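RNA methyltransferase, TrmH family (Porphyromonas gingivalis, PDB 2I6D) probably binds RNA and methylates it with S-adenosylmethionine as the methyl donor, as other knotted methyltransferases of the SPOUT class do. Local coordinates at residues 29-34 and 78-83; 23-28 and 44-49; 7-12 and 63-68. All blocks are in the same frame, centred on the assembly; numbering follows the deposited sequence. Where two conformers were deposited one is given.

In the fold
Followed from the N terminus, the chain supplies helix 7-15 to contact 3, the end of helix 19-25 to contact 2 and strand 27-31 to contact 1 before any partner arrives. Residues 44-49 then close contact 2, residues 63-68 close contact 3, and residues 78-83 close contact 1. Contact 2 therefore nests within contact 3, whereas contact 1 crosses both. All three fall in the N-terminal region that matches the MRM3-like substrate-binding family and reach the four-stranded mixed sheet. Contact 1 pins a loop to edge strand 27-31, contact 2 joins a helix end to strand 45-51, and contact 3 sets helix 7-15 over one face at edge strand 65-69. Ile78 packs against both Val49 and Ile10.

Contact 1 of 3, residues 29-34 and 78-83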
ATOM      1  N   ALA A  29       0.469  13.465  -2.850  1.00 27.85           N
ATOM      2  CA  ALA A  29       0.364  13.691  -4.275  1.00 28.32           C
ATOM      3  C   ALA A  29       0.460  12.383  -5.072  1.00 28.89           C
ATOM      4  O   ALA A  29       1.102  11.395  -4.647  1.00 29.42           O
ATOM      5  CB  ALA A  29       1.445  14.678  -4.742  1.00 29.48           C
ATOM      6  N   VAL A  30      -0.138  12.422  -6.248  1.00 28.44           N
ATOM      7  CA  VAL A  30      -0.147  11.331  -7.222  1.00 27.73           C
ATOM      8  C   VAL A  30       0.111  11.962  -8.576  1.00 28.14           C
ATOM      9  O   VAL A  30      -0.492  13.014  -8.920  1.00 29.29           O
ATOM     10  CB  VAL A  30      -1.518  10.601  -7.227  1.00 28.42           C
ATOM     11  CG1 VAL A  30      -1.568   9.428  -8.259  1.00 26.34           C
ATOM     12  CG2 VAL A  30      -1.855  10.077  -5.803  1.00 27.25           C
ATOM     13  N   GLU A  31       1.003  11.346  -9.337  1.00 27.42           N
ATOM     14  CA  GLU A  31       1.398  11.867 -10.648  1.00 27.67           C
ATOM     15  C   GLU A  31       1.019  10.975 -11.828  1.00 26.92           C
ATOM     16  O   GLU A  31       1.109   9.736 -11.783  1.00 26.47           O
ATOM     17  CB  GLU A  31       2.887  12.190 -10.683  1.00 27.18           C
ATOM     18  CG  GLU A  31       3.345  13.121  -9.545  1.00 26.26           C
ATOM     19  CD  GLU A  31       4.812  13.514  -9.724  1.00 28.92           C
ATOM     20  OE1 GLU A  31       5.267  13.540 -10.881  1.00 28.47           O
ATOM     21  OE2 GLU A  31       5.518  13.763  -8.721  1.00 28.59           O
ATOM     22  N   GLY A  32       0.576  11.635 -12.888  1.00 26.17           N
ATOM     23  CA  GLY A  32       0.358  10.985 -14.158  1.00 25.34           C
ATOM     24  C   GLY A  32      -1.087  10.591 -14.384  1.00 25.77           C
ATOM     25  O   GLY A  32      -1.788  10.287 -13.443  1.00 26.05           O
ATOM     26  N   PRO A  33      -1.536  10.591 -15.646  1.00 25.71           N
ATOM     27  CA  PRO A  33      -2.945  10.319 -15.932  1.00 26.14           C
ATOM     28  C   PRO A  33      -3.451   8.951 -15.474  1.00 26.67           C
ATOM     29  O   PRO A  33      -4.621   8.831 -15.130  1.00 26.40           O
ATOM     30  CB  PRO A  33      -3.037  10.395 -17.474  1.00 26.62           C
ATOM     31  CG  PRO A  33      -1.613  10.406 -17.982  1.00 25.95           C
ATOM     32  CD  PRO A  33      -0.748  10.904 -16.858  1.00 25.68           C
ATOM     33  N   LYS A  34      -2.610   7.923 -15.534  1.00 27.00           N
ATOM     34  CA  LYS A  34      -3.086   6.560 -15.245  1.00 27.56           C
ATOM     35  C   LYS A  34      -3.476   6.461 -13.765  1.00 26.63           C
ATOM     36  O   LYS A  34      -4.592   6.041 -13.414  1.00 26.42           O
ATOM     37  CB  LYS A  34      -2.024   5.509 -15.597  1.00 27.55           C
ATOM     38  CG  LYS A  34      -1.785   5.325 -17.069  1.00 29.92           C
ATOM     39  CD  LYS A  34      -0.876   4.110 -17.357  1.00 30.83           C
ATOM     40  CE  LYS A  34       0.013   4.381 -18.580  1.00 35.01           C
ATOM     41  NZ  LYS A  34       0.708   3.149 -19.066  1.00 36.31           N
ATOM     42  N   ILE A  78       7.967  20.742  -9.874  1.00 25.76           N
ATOM     43  CA  ILE A  78       7.066  20.239  -8.826  1.00 25.99           C
ATOM     44  C   ILE A  78       7.091  18.707  -8.622  1.00 26.42           C
ATOM     45  O   ILE A  78       6.710  18.210  -7.550  1.00 26.37           O
ATOM     46  CB  ILE A  78       5.625  20.752  -9.050  1.00 25.88           C
ATOM     47  CG1 ILE A  78       5.097  20.311 -10.418  1.00 26.13           C
ATOM     48  CG2 ILE A  78       5.557  22.286  -8.830  1.00 26.77           C
ATOM     49  CD1 ILE A  78       3.599  20.545 -10.624  1.00 26.80           C
ATOM     50  N   SER A  79       7.547  17.967  -9.628  1.00 25.42           N
ATOM     51  CA  SER A  79       7.521  16.502  -9.567  1.00 26.58           C
ATOM     52  C   SER A  79       8.667  15.857  -8.792  1.00 27.09           C
ATOM     53  O   SER A  79       9.738  16.435  -8.617  1.00 26.37           O
ATOM     54  CB  SER A  79       7.435  15.905 -10.985  1.00 26.51           C
ATOM     55  OG  SER A  79       7.611  14.491 -10.977  1.00 26.68           O
ATOM     56  N   THR A  80       8.427  14.622  -8.356  1.00 27.97           N
ATOM     57  CA  THR A  80       9.423  13.827  -7.678  1.00 28.88           C
ATOM     58  C   THR A  80      10.030  12.830  -8.647  1.00 28.92           C
ATOM     59  O   THR A  80      10.900  12.057  -8.258  1.00 29.21           O
ATOM     60  CB  THR A  80       8.808  13.037  -6.494  1.00 29.29           C
ATOM     61  OG1 THR A  80       7.746  12.188  -6.972  1.00 30.59           O
ATOM     62  CG2 THR A  80       8.253  14.015  -5.435  1.00 30.41           C
ATOM     63  N   GLN A  81       9.570  12.844  -9.897  1.00 28.32           N
ATOM     64  CA  GLN A  81       9.881  11.769 -10.842  1.00 28.60           C
ATOM     65  C   GLN A  81      10.987  12.177 -11.788  1.00 29.09           C
ATOM     66  O   GLN A  81      11.087  13.337 -12.163  1.00 29.21           O
ATOM     67  CB  GLN A  81       8.637  11.371 -11.637  1.00 28.11           C
ATOM     68  CG  GLN A  81       7.503  10.783 -10.784  1.00 29.81           C
ATOM     69  CD  GLN A  81       7.934   9.560 -10.004  1.00 31.16           C
ATOM     70  OE1 GLN A  81       8.136   9.627  -8.789  1.00 33.75           O
ATOM     71  NE2 GLN A  81       8.090   8.437 -10.696  1.00 31.08           N
ATOM     72  N   THR A  82      11.833  11.229 -12.172  1.00 29.50           N
ATOM     73  CA  THR A  82      12.948  11.557 -13.073  1.00 30.34           C
ATOM     74  C   THR A  82      12.445  12.068 -14.431  1.00 30.20           C
ATOM     75  O   THR A  82      13.004  13.009 -14.986  1.00 30.43           O
ATOM     76  CB  THR A  82      13.936  10.402 -13.199  1.00 30.32           C
ATOM     77  OG1 THR A  82      13.246   9.183 -12.961  1.00 31.82           O
ATOM     78  CG2 THR A  82      15.025  10.530 -12.140  1.00 31.43           C
ATOM     79  N   THR A  83      11.347  11.493 -14.920  1.00 30.68           N
ATOM     80  CA  THR A  83      10.707  11.963 -16.161  1.00 31.04           C
ATOM     81  C   THR A  83       9.238  12.303 -15.921  1.00 30.77           C
ATOM     82  O   THR A  83       8.359  11.468 -16.175  1.00 30.44           O
ATOM     83  CB  THR A  83      10.825  10.913 -17.310  1.00 31.06           C
ATOM     84  OG1 THR A  83      12.172  10.439 -17.381  1.00 31.85           O
ATOM     85  CG2 THR A  83      10.437  11.543 -18.645  1.00 31.69           C
TER
HETATM   86  O   HOH W   1       5.237  12.762  -6.221  1.00 40.68           O
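Glu31, on the edge strand, sends its carboxylate into the loop 78-83, where Ser79 and Thr80 receive one oxygen each. Two direct hydrogen bonds carry the contact. Ser79 OG donates to Glu31 OE1 over a short 2.5 Å, and the backbone Thr80 N donates to Glu31 OE2 at 3.1 Å, nearly straight with an N-H...O angle of 169°. Both donors come in on the syn lone pairs, so a hydroxyl and a peptide N-H sit side by side across the end of the carboxylate and fix its rotation. The Glu31 chain runs extended beyond CG, which lets the acid group span the gap between strand and loop.

A bridging water adds to this grip: it donates to Glu31 OE2 at 2.7 Å and lies 2.7 Å from Thr80 OG1. The carboxylate thus has two protein donors and a water, which probably offsets the cost of burying its charge.

Beyond these bonds the packing is slight: the Gln81 CG methylene lies 3.6 Å from Glu31 OE1. Glu31 also touches Met88 of the neighbouring strand 87-92, while Val30 packs on helix 33-39.

The loop is also braced from within. Ser79 has OG turned away from its own backbone N (chi1 171°), and in this position OG also accepts from Gln81 N at 2.8 Å. This Gln81 N to Ser79 OG bond makes an ST turn; the same hydroxyl donates to Glu31, so the buried glutamate anchors the turn to the edge strand of the N-terminal mixed sheet.

Contact 2 of 3, residues 23-28 and 44-49; sequences LREQAF and RCRMLV
Arg46 holds CG opposite its backbone N (chi1 -171°) and stays extended out to NE, long enough to reach the end of helix 19-25; Glu25 instead folds at chi2 (-57°), turning OE1 to the same side as its own carbonyl oxygen, so that one guanidinium reaches both. The two side chains cross at about a right angle, and the guanidinium takes Glu25 end-on with two nitrogens. Arg46 NH1 donates to Glu25 OE1 at 2.8 Å, forming a salt bridge that meets the oxygen on its anti side, 25° out of the carboxylate plane. Arg46 NH2 reaches the backbone Glu25 O at 2.7 Å, a more bent bond although the oxygen lies in the guanidinium plane. The positive charge stands where a helix end exposes its carbonyls, a placement likely to be electrostatically favourable. Ala27 CB sits 3.6 Å from Arg46 NH2. Two conformers of Arg46 were deposited, so this grip belongs to one of them.

Around it, Gln26 is the positive-phi residue of a Schellman motif that stops the helix and leads directly into strand 27-31. On the other side, Arg46 and Met47 face Val90 together as a classic beta bulge in strand 45-51. Strand 87-92 runs between the two strands, and Phe12 of helix 7-15 packs on both Glu25 and Arg46.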
ATOM      1  N   LEU A  23       1.781  14.658   6.677  1.00 30.17           N
ATOM      2  CA  LEU A  23       1.089  14.573   7.958  1.00 31.09           C
ATOM      3  C   LEU A  23       0.462  15.904   8.356  1.00 31.18           C
ATOM      4  O   LEU A  23      -0.696  15.945   8.781  1.00 31.37           O
ATOM      5  CB  LEU A  23       2.043  14.116   9.068  1.00 31.54           C
ATOM      6  CG  LEU A  23       2.439  12.642   9.095  1.00 32.84           C
ATOM      7  CD1 LEU A  23       3.497  12.428  10.152  1.00 34.07           C
ATOM      8  CD2 LEU A  23       1.216  11.728   9.327  1.00 36.61           C
ATOM      9  N   ARG A  24       1.225  16.985   8.214  1.00 30.54           N
ATOM     10  CA  ARG A  24       0.760  18.305   8.649  1.00 30.57           C
ATOM     11  C   ARG A  24      -0.422  18.764   7.793  1.00 30.45           C
ATOM     12  O   ARG A  24      -1.393  19.347   8.306  1.00 29.29           O
ATOM     13  CB  ARG A  24       1.896  19.309   8.544  1.00 30.57           C
ATOM     14  CG  ARG A  24       1.630  20.573   9.275  1.00 31.16           C
ATOM     15  CD  ARG A  24       2.809  21.470   9.240  1.00 29.72           C
ATOM     16  NE  ARG A  24       3.828  21.090  10.213  1.00 29.02           N
ATOM     17  CZ  ARG A  24       4.992  21.715  10.327  1.00 28.69           C
ATOM     18  NH1 ARG A  24       5.264  22.748   9.543  1.00 28.90           N
ATOM     19  NH2 ARG A  24       5.880  21.312  11.220  1.00 28.68           N
ATOM     20  N   GLU A  25      -0.320  18.483   6.492  1.00 29.40           N
ATOM     21  CA  GLU A  25      -1.334  18.871   5.517  1.00 30.36           C
ATOM     22  C   GLU A  25      -2.429  17.833   5.345  1.00 30.01           C
ATOM     23  O   GLU A  25      -3.432  18.099   4.675  1.00 30.52           O
ATOM     24  CB  GLU A  25      -0.687  19.128   4.148  1.00 30.39           C
ATOM     25  CG  GLU A  25       0.295  20.310   4.113  1.00 31.20           C
ATOM     26  CD  GLU A  25      -0.341  21.616   4.558  1.00 36.01           C
ATOM     27  OE1 GLU A  25      -1.549  21.820   4.296  1.00 37.14           O
ATOM     28  OE2 GLU A  25       0.372  22.441   5.175  1.00 37.69           O
ATOM     29  N   GLN A  26      -2.227  16.650   5.932  1.00 29.76           N
ATOM     30  CA  GLN A  26      -3.110  15.504   5.719  1.00 29.70           C
ATOM     31  C   GLN A  26      -3.380  15.359   4.227  1.00 29.85           C
ATOM     32  O   GLN A  26      -4.534  15.304   3.791  1.00 29.76           O
ATOM     33  CB  GLN A  26      -4.415  15.622   6.539  1.00 30.03           C
ATOM     34  CG  GLN A  26      -4.212  15.342   8.052  1.00 32.57           C
ATOM     35  CD  GLN A  26      -3.745  13.903   8.324  1.00 36.01           C
ATOM     36  OE1 GLN A  26      -4.463  12.934   8.041  1.00 38.18           O
ATOM     37  NE2 GLN A  26      -2.528  13.767   8.854  1.00 36.86           N
ATOM     38  N   ALA A  27      -2.296  15.323   3.450  1.00 29.33           N
ATOM     39  CA  ALA A  27      -2.386  15.283   1.995  1.00 29.22           C
ATOM     40  C   ALA A  27      -1.237  14.475   1.370  1.00 28.98           C
ATOM     41  O   ALA A  27      -0.180  14.293   1.982  1.00 28.26           O
ATOM     42  CB  ALA A  27      -2.391  16.694   1.430  1.00 28.55           C
ATOM     43  N   PHE A  28      -1.444  13.994   0.149  1.00 28.74           N
ATOM     44  CA  PHE A  28      -0.365  13.331  -0.583  1.00 28.28           C
ATOM     45  C   PHE A  28      -0.600  13.541  -2.061  1.00 28.62           C
ATOM     46  O   PHE A  28      -1.749  13.778  -2.491  1.00 29.53           O
ATOM     47  CB  PHE A  28      -0.285  11.831  -0.230  1.00 28.64           C
ATOM     48  CG  PHE A  28      -1.445  11.009  -0.755  1.00 27.98           C
ATOM     49  CD1 PHE A  28      -1.329  10.311  -1.954  1.00 30.17           C
ATOM     50  CD2 PHE A  28      -2.653  10.969  -0.077  1.00 28.22           C
ATOM     51  CE1 PHE A  28      -2.389   9.544  -2.438  1.00 29.30           C
ATOM     52  CE2 PHE A  28      -3.746  10.190  -0.568  1.00 27.86           C
ATOM     53  CZ  PHE A  28      -3.597   9.489  -1.749  1.00 29.28           C
ATOM     54  N   ARG A  44     -10.276  12.122  -1.942  1.00 29.48           N
ATOM     55  CA  ARG A  44     -10.789  13.474  -2.002  1.00 30.38           C
ATOM     56  C   ARG A  44      -9.716  14.348  -2.620  1.00 29.76           C
ATOM     57  O   ARG A  44      -8.683  14.581  -2.008  1.00 30.10           O
ATOM     58  CB  ARG A  44     -11.086  13.961  -0.593  1.00 30.20           C
ATOM     59  CG  ARG A  44     -12.273  14.888  -0.475  1.00 33.67           C
ATOM     60  CD  ARG A  44     -12.012  16.203  -1.138  1.00 36.91           C
ATOM     61  NE  ARG A  44     -13.088  17.157  -0.869  1.00 38.87           N
ATOM     62  CZ  ARG A  44     -13.124  18.401  -1.344  1.00 41.24           C
ATOM     63  NH1 ARG A  44     -14.154  19.205  -1.028  1.00 40.55           N
ATOM     64  NH2 ARG A  44     -12.132  18.849  -2.124  1.00 37.79           N
ATOM     65  N   CYS A  45      -9.979  14.853  -3.816  1.00 29.49           N
ATOM     66  CA  CYS A  45      -9.001  15.686  -4.509  1.00 30.05           C
ATOM     67  C   CYS A  45      -9.089  17.167  -4.069  1.00 30.51           C
ATOM     68  O   CYS A  45     -10.159  17.774  -4.117  1.00 30.24           O
ATOM     69  CB  CYS A  45      -9.154  15.531  -6.021  1.00 29.89           C
ATOM     70  SG  CYS A  45      -7.931  16.518  -6.921  1.00 30.51           S
ATOM     71  N   ARG A  46      -7.951  17.707  -3.632  1.00 30.76           N
ATOM     72  CA  ARG A  46      -7.771  19.071  -3.131  0.50 32.26           C
ATOM     73  C   ARG A  46      -7.290  20.005  -4.256  1.00 32.11           C
ATOM     74  O   ARG A  46      -7.627  21.187  -4.315  1.00 31.85           O
ATOM     75  CB  ARG A  46      -6.688  18.975  -2.040  0.50 32.23           C
ATOM     76  CG  ARG A  46      -6.409  20.193  -1.167  0.50 33.76           C
ATOM     77  CD  ARG A  46      -5.566  19.745   0.038  0.50 33.58           C
ATOM     78  NE  ARG A  46      -4.827  20.830   0.669  0.50 37.56           N
ATOM     79  CZ  ARG A  46      -4.188  20.734   1.834  0.50 38.94           C
ATOM     80  NH1 ARG A  46      -3.549  21.786   2.333  0.50 38.52           N
ATOM     81  NH2 ARG A  46      -4.195  19.595   2.508  0.50 39.58           N
HETATM   82  N   MSE A  47      -6.431  19.452  -5.111  1.00 32.03           N
HETATM   83  CA  MSE A  47      -5.762  20.224  -6.143  1.00 35.01           C
HETATM   84  C   MSE A  47      -5.425  19.314  -7.323  1.00 31.92           C
HETATM   85  O   MSE A  47      -5.060  18.154  -7.132  1.00 30.63           O
HETATM   86  CB  MSE A  47      -4.495  20.851  -5.567  1.00 33.95           C
HETATM   87  CG  MSE A  47      -3.563  21.447  -6.591  1.00 39.40           C
HETATM   88 SE   MSE A  47      -2.179  22.584  -5.740  1.00 48.91          SE
HETATM   89  CE  MSE A  47      -3.123  24.277  -5.839  1.00 47.34           C
ATOM     90  N   LEU A  48      -5.567  19.849  -8.533  1.00 30.30           N
ATOM     91  CA  LEU A  48      -5.267  19.105  -9.758  1.00 28.79           C
ATOM     92  C   LEU A  48      -4.586  20.072 -10.714  1.00 28.63           C
ATOM     93  O   LEU A  48      -5.140  21.103 -11.065  1.00 28.22           O
ATOM     94  CB  LEU A  48      -6.541  18.528 -10.365  1.00 28.24           C
ATOM     95  CG  LEU A  48      -6.354  17.618 -11.574  1.00 29.75           C
ATOM     96  CD1 LEU A  48      -5.558  16.348 -11.195  1.00 29.98           C
ATOM     97  CD2 LEU A  48      -7.716  17.246 -12.159  1.00 28.90           C
ATOM     98  N   VAL A  49      -3.369  19.739 -11.115  1.00 28.59           N
ATOM     99  CA  VAL A  49      -2.523  20.652 -11.894  1.00 29.47           C
ATOM    100  C   VAL A  49      -2.083  19.864 -13.124  1.00 29.21           C
ATOM    101  O   VAL A  49      -1.587  18.736 -12.999  1.00 28.43           O
ATOM    102  CB  VAL A  49      -1.316  21.037 -11.050  1.00 30.34           C
ATOM    103  CG1 VAL A  49      -0.268  21.710 -11.856  1.00 34.67           C
ATOM    104  CG2 VAL A  49      -1.763  21.964  -9.913  1.00 31.10           C
TER
HETATM  105  O   HOH W   2      -5.881  17.835   2.809  1.00 45.71           O

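Contact 3 of 3, residues 7-12 and 63-68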
ATOM      1  N   ALA A   7       3.918  30.979  -6.034  1.00 30.60           N
ATOM      2  CA  ALA A   7       5.048  30.485  -5.255  1.00 30.40           C
ATOM      3  C   ALA A   7       4.565  29.605  -4.106  1.00 30.41           C
ATOM      4  O   ALA A   7       5.175  28.587  -3.809  1.00 30.29           O
ATOM      5  CB  ALA A   7       5.879  31.633  -4.728  1.00 30.10           C
ATOM      6  N   ASN A   8       3.462  30.002  -3.468  1.00 30.45           N
ATOM      7  CA  ASN A   8       2.878  29.197  -2.400  1.00 31.34           C
ATOM      8  C   ASN A   8       2.429  27.816  -2.876  1.00 30.59           C
ATOM      9  O   ASN A   8       2.651  26.813  -2.207  1.00 31.36           O
ATOM     10  CB  ASN A   8       1.737  29.952  -1.710  1.00 31.44           C
ATOM     11  CG  ASN A   8       2.230  31.158  -0.933  1.00 33.50           C
ATOM     12  OD1 ASN A   8       3.435  31.316  -0.687  1.00 35.13           O
ATOM     13  ND2 ASN A   8       1.302  32.034  -0.556  1.00 34.42           N
ATOM     14  N   GLN A   9       1.820  27.758  -4.050  1.00 30.22           N
ATOM     15  CA  GLN A   9       1.338  26.488  -4.574  1.00 29.49           C
ATOM     16  C   GLN A   9       2.487  25.530  -4.871  1.00 28.48           C
ATOM     17  O   GLN A   9       2.425  24.347  -4.551  1.00 27.51           O
ATOM     18  CB  GLN A   9       0.473  26.717  -5.806  1.00 30.33           C
ATOM     19  CG  GLN A   9      -0.886  27.317  -5.460  1.00 30.83           C
ATOM     20  CD  GLN A   9      -1.683  27.674  -6.685  1.00 32.72           C
ATOM     21  OE1 GLN A   9      -1.131  28.121  -7.693  1.00 33.08           O
ATOM     22  NE2 GLN A   9      -2.993  27.495  -6.606  1.00 32.66           N
ATOM     23  N   ILE A  10       3.550  26.061  -5.469  1.00 27.98           N
ATOM     24  CA  ILE A  10       4.747  25.286  -5.762  1.00 27.66           C
ATOM     25  C   ILE A  10       5.387  24.765  -4.463  1.00 27.12           C
ATOM     26  O   ILE A  10       5.723  23.596  -4.355  1.00 27.09           O
ATOM     27  CB  ILE A  10       5.738  26.129  -6.620  1.00 27.85           C
ATOM     28  CG1 ILE A  10       5.162  26.306  -8.039  1.00 28.03           C
ATOM     29  CG2 ILE A  10       7.134  25.485  -6.649  1.00 28.85           C
ATOM     30  CD1 ILE A  10       5.936  27.271  -8.914  1.00 28.46           C
ATOM     31  N   LYS A  11       5.514  25.630  -3.466  1.00 27.97           N
ATOM     32  CA  LYS A  11       6.046  25.228  -2.167  1.00 28.59           C
ATOM     33  C   LYS A  11       5.202  24.102  -1.545  1.00 28.23           C
ATOM     34  O   LYS A  11       5.727  23.065  -1.114  1.00 27.76           O
ATOM     35  CB  LYS A  11       6.119  26.444  -1.240  1.00 28.45           C
ATOM     36  CG  LYS A  11       6.651  26.174   0.144  1.00 32.12           C
ATOM     37  CD  LYS A  11       6.749  27.504   0.898  1.00 37.02           C
ATOM     38  CE  LYS A  11       7.353  27.335   2.285  1.00 42.26           C
ATOM     39  NZ  LYS A  11       6.371  26.679   3.205  1.00 46.10           N
ATOM     40  N   PHE A  12       3.886  24.286  -1.553  1.00 28.13           N
ATOM     41  CA  PHE A  12       2.965  23.266  -1.063  1.00 27.70           C
ATOM     42  C   PHE A  12       3.129  21.922  -1.780  1.00 28.15           C
ATOM     43  O   PHE A  12       3.313  20.894  -1.127  1.00 27.55           O
ATOM     44  CB  PHE A  12       1.517  23.766  -1.192  1.00 28.40           C
ATOM     45  CG  PHE A  12       0.494  22.724  -0.902  1.00 29.07           C
ATOM     46  CD1 PHE A  12       0.201  22.377   0.417  1.00 31.22           C
ATOM     47  CD2 PHE A  12      -0.186  22.083  -1.947  1.00 30.96           C
ATOM     48  CE1 PHE A  12      -0.750  21.396   0.695  1.00 32.24           C
ATOM     49  CE2 PHE A  12      -1.141  21.110  -1.677  1.00 28.63           C
ATOM     50  CZ  PHE A  12      -1.421  20.770  -0.348  1.00 29.94           C
ATOM     51  N   ASP A  63     -15.040  20.541  -6.225  1.00 38.26           N
ATOM     52  CA  ASP A  63     -14.431  21.393  -5.200  1.00 36.97           C
ATOM     53  C   ASP A  63     -12.913  21.244  -5.039  1.00 35.85           C
ATOM     54  O   ASP A  63     -12.398  21.188  -3.926  1.00 35.26           O
ATOM     55  CB  ASP A  63     -15.126  21.174  -3.844  1.00 37.10           C
ATOM     56  CG  ASP A  63     -14.898  22.327  -2.885  1.00 38.09           C
ATOM     57  OD1 ASP A  63     -15.019  23.493  -3.322  1.00 38.27           O
ATOM     58  OD2 ASP A  63     -14.580  22.064  -1.710  1.00 39.07           O
ATOM     59  N   ALA A  64     -12.198  21.180  -6.155  1.00 34.99           N
ATOM     60  CA  ALA A  64     -10.747  21.183  -6.106  1.00 34.26           C
ATOM     61  C   ALA A  64     -10.215  22.448  -6.762  1.00 33.86           C
ATOM     62  O   ALA A  64     -10.878  23.047  -7.601  1.00 33.99           O
ATOM     63  CB  ALA A  64     -10.167  19.932  -6.780  1.00 33.77           C
ATOM     64  N   GLU A  65      -9.028  22.865  -6.355  1.00 33.24           N
ATOM     65  CA  GLU A  65      -8.300  23.861  -7.113  1.00 33.49           C
ATOM     66  C   GLU A  65      -7.633  23.216  -8.342  1.00 32.20           C
ATOM     67  O   GLU A  65      -6.729  22.374  -8.212  1.00 32.26           O
ATOM     68  CB  GLU A  65      -7.270  24.548  -6.243  1.00 33.86           C
ATOM     69  CG  GLU A  65      -6.527  25.618  -6.976  1.00 37.63           C
ATOM     70  CD  GLU A  65      -6.172  26.767  -6.084  1.00 42.72           C
ATOM     71  OE1 GLU A  65      -6.100  27.895  -6.612  1.00 44.29           O
ATOM     72  OE2 GLU A  65      -5.975  26.533  -4.864  1.00 45.88           O
ATOM     73  N   VAL A  66      -8.097  23.619  -9.521  1.00 30.91           N
ATOM     74  CA  VAL A  66      -7.629  23.073 -10.780  1.00 30.26           C
ATOM     75  C   VAL A  66      -6.831  24.138 -11.516  1.00 29.57           C
ATOM     76  O   VAL A  66      -7.329  25.253 -11.737  1.00 28.64           O
ATOM     77  CB  VAL A  66      -8.814  22.586 -11.644  1.00 31.02           C
ATOM     78  CG1 VAL A  66      -8.326  22.079 -12.989  1.00 30.92           C
ATOM     79  CG2 VAL A  66      -9.579  21.490 -10.902  1.00 30.84           C
ATOM     80  N   VAL A  67      -5.584  23.822 -11.856  1.00 28.26           N
ATOM     81  CA  VAL A  67      -4.709  24.809 -12.514  1.00 28.49           C
ATOM     82  C   VAL A  67      -4.315  24.225 -13.841  1.00 28.17           C
ATOM     83  O   VAL A  67      -3.691  23.176 -13.872  1.00 27.54           O
ATOM     84  CB  VAL A  67      -3.419  25.146 -11.708  1.00 28.12           C
ATOM     85  CG1 VAL A  67      -2.619  26.251 -12.408  1.00 29.00           C
ATOM     86  CG2 VAL A  67      -3.739  25.577 -10.256  1.00 30.77           C
ATOM     87  N   GLU A  68      -4.693  24.880 -14.934  1.00 27.94           N
ATOM     88  CA  GLU A  68      -4.254  24.430 -16.247  1.00 29.35           C
ATOM     89  C   GLU A  68      -2.932  25.114 -16.548  1.00 29.36           C
ATOM     90  O   GLU A  68      -2.854  26.342 -16.519  1.00 29.68           O
ATOM     91  CB  GLU A  68      -5.288  24.757 -17.336  1.00 29.41           C
ATOM     92  CG  GLU A  68      -4.849  24.386 -18.765  1.00 30.33           C
ATOM     93  CD  GLU A  68      -5.662  25.106 -19.852  1.00 31.79           C
ATOM     94  OE1 GLU A  68      -6.875  24.832 -19.958  1.00 35.16           O
ATOM     95  OE2 GLU A  68      -5.087  25.932 -20.610  1.00 35.52           O
TER
HETATM   96  O   HOH W   3      -3.749  26.790  -3.674  1.00 52.79           O
HETATM   97  O   HOH W   4      -4.863  28.496  -8.603  1.00 61.69           O
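Glu65 and Val67, two residues apart on the edge strand, both turn toward Gln9 of helix 7-15. Just ahead of them, Asp63 holds the start of the segment by a salt bridge to Arg44. At Glu65 the side chain leaves with CG opposite the backbone N (chi1 -178°) and bends at chi2, which carries its carboxylate out to meet the amide of Gln9 coming from the opposite direction. Gln9 NE2 lies over the face of the carboxylate, 3.1 Å from Glu65 OE1 and 3.3 Å from Glu65 CD, with the amide and carboxylate planes 72° apart.

The assigned hydrogen bonds run through two waters. One accepts from Gln9 NE2 at 3.1 Å and donates to Glu65 OE2; the other accepts from Gln9 NE2 at 2.9 Å and donates to Glu65 OE1. The water-to-glutamate distances are very short, so the exact water positions are doubtful. The amide is oriented from its other end, where Gln9 OE1 accepts from the backbone of Ser6, leaving NE2 to face the strand.

Val66 points to the other side of the sheet and packs on Leu55 of helix 52-56. At Val67 the contact is looser, a methyl, Val67 CG2, lying 4.2 Å from the amide nitrogen Gln9 NE2; the neighbours of Val67 include Leu5 and Val49. Selenomethionine Met47 of strand 45-51 touches both Gln9 and Glu65. Helix 7-15 thus flanks one face of a beta-alpha-beta crossover, in which strands 45-51 and 65-69 run parallel and are joined through helix 52-56.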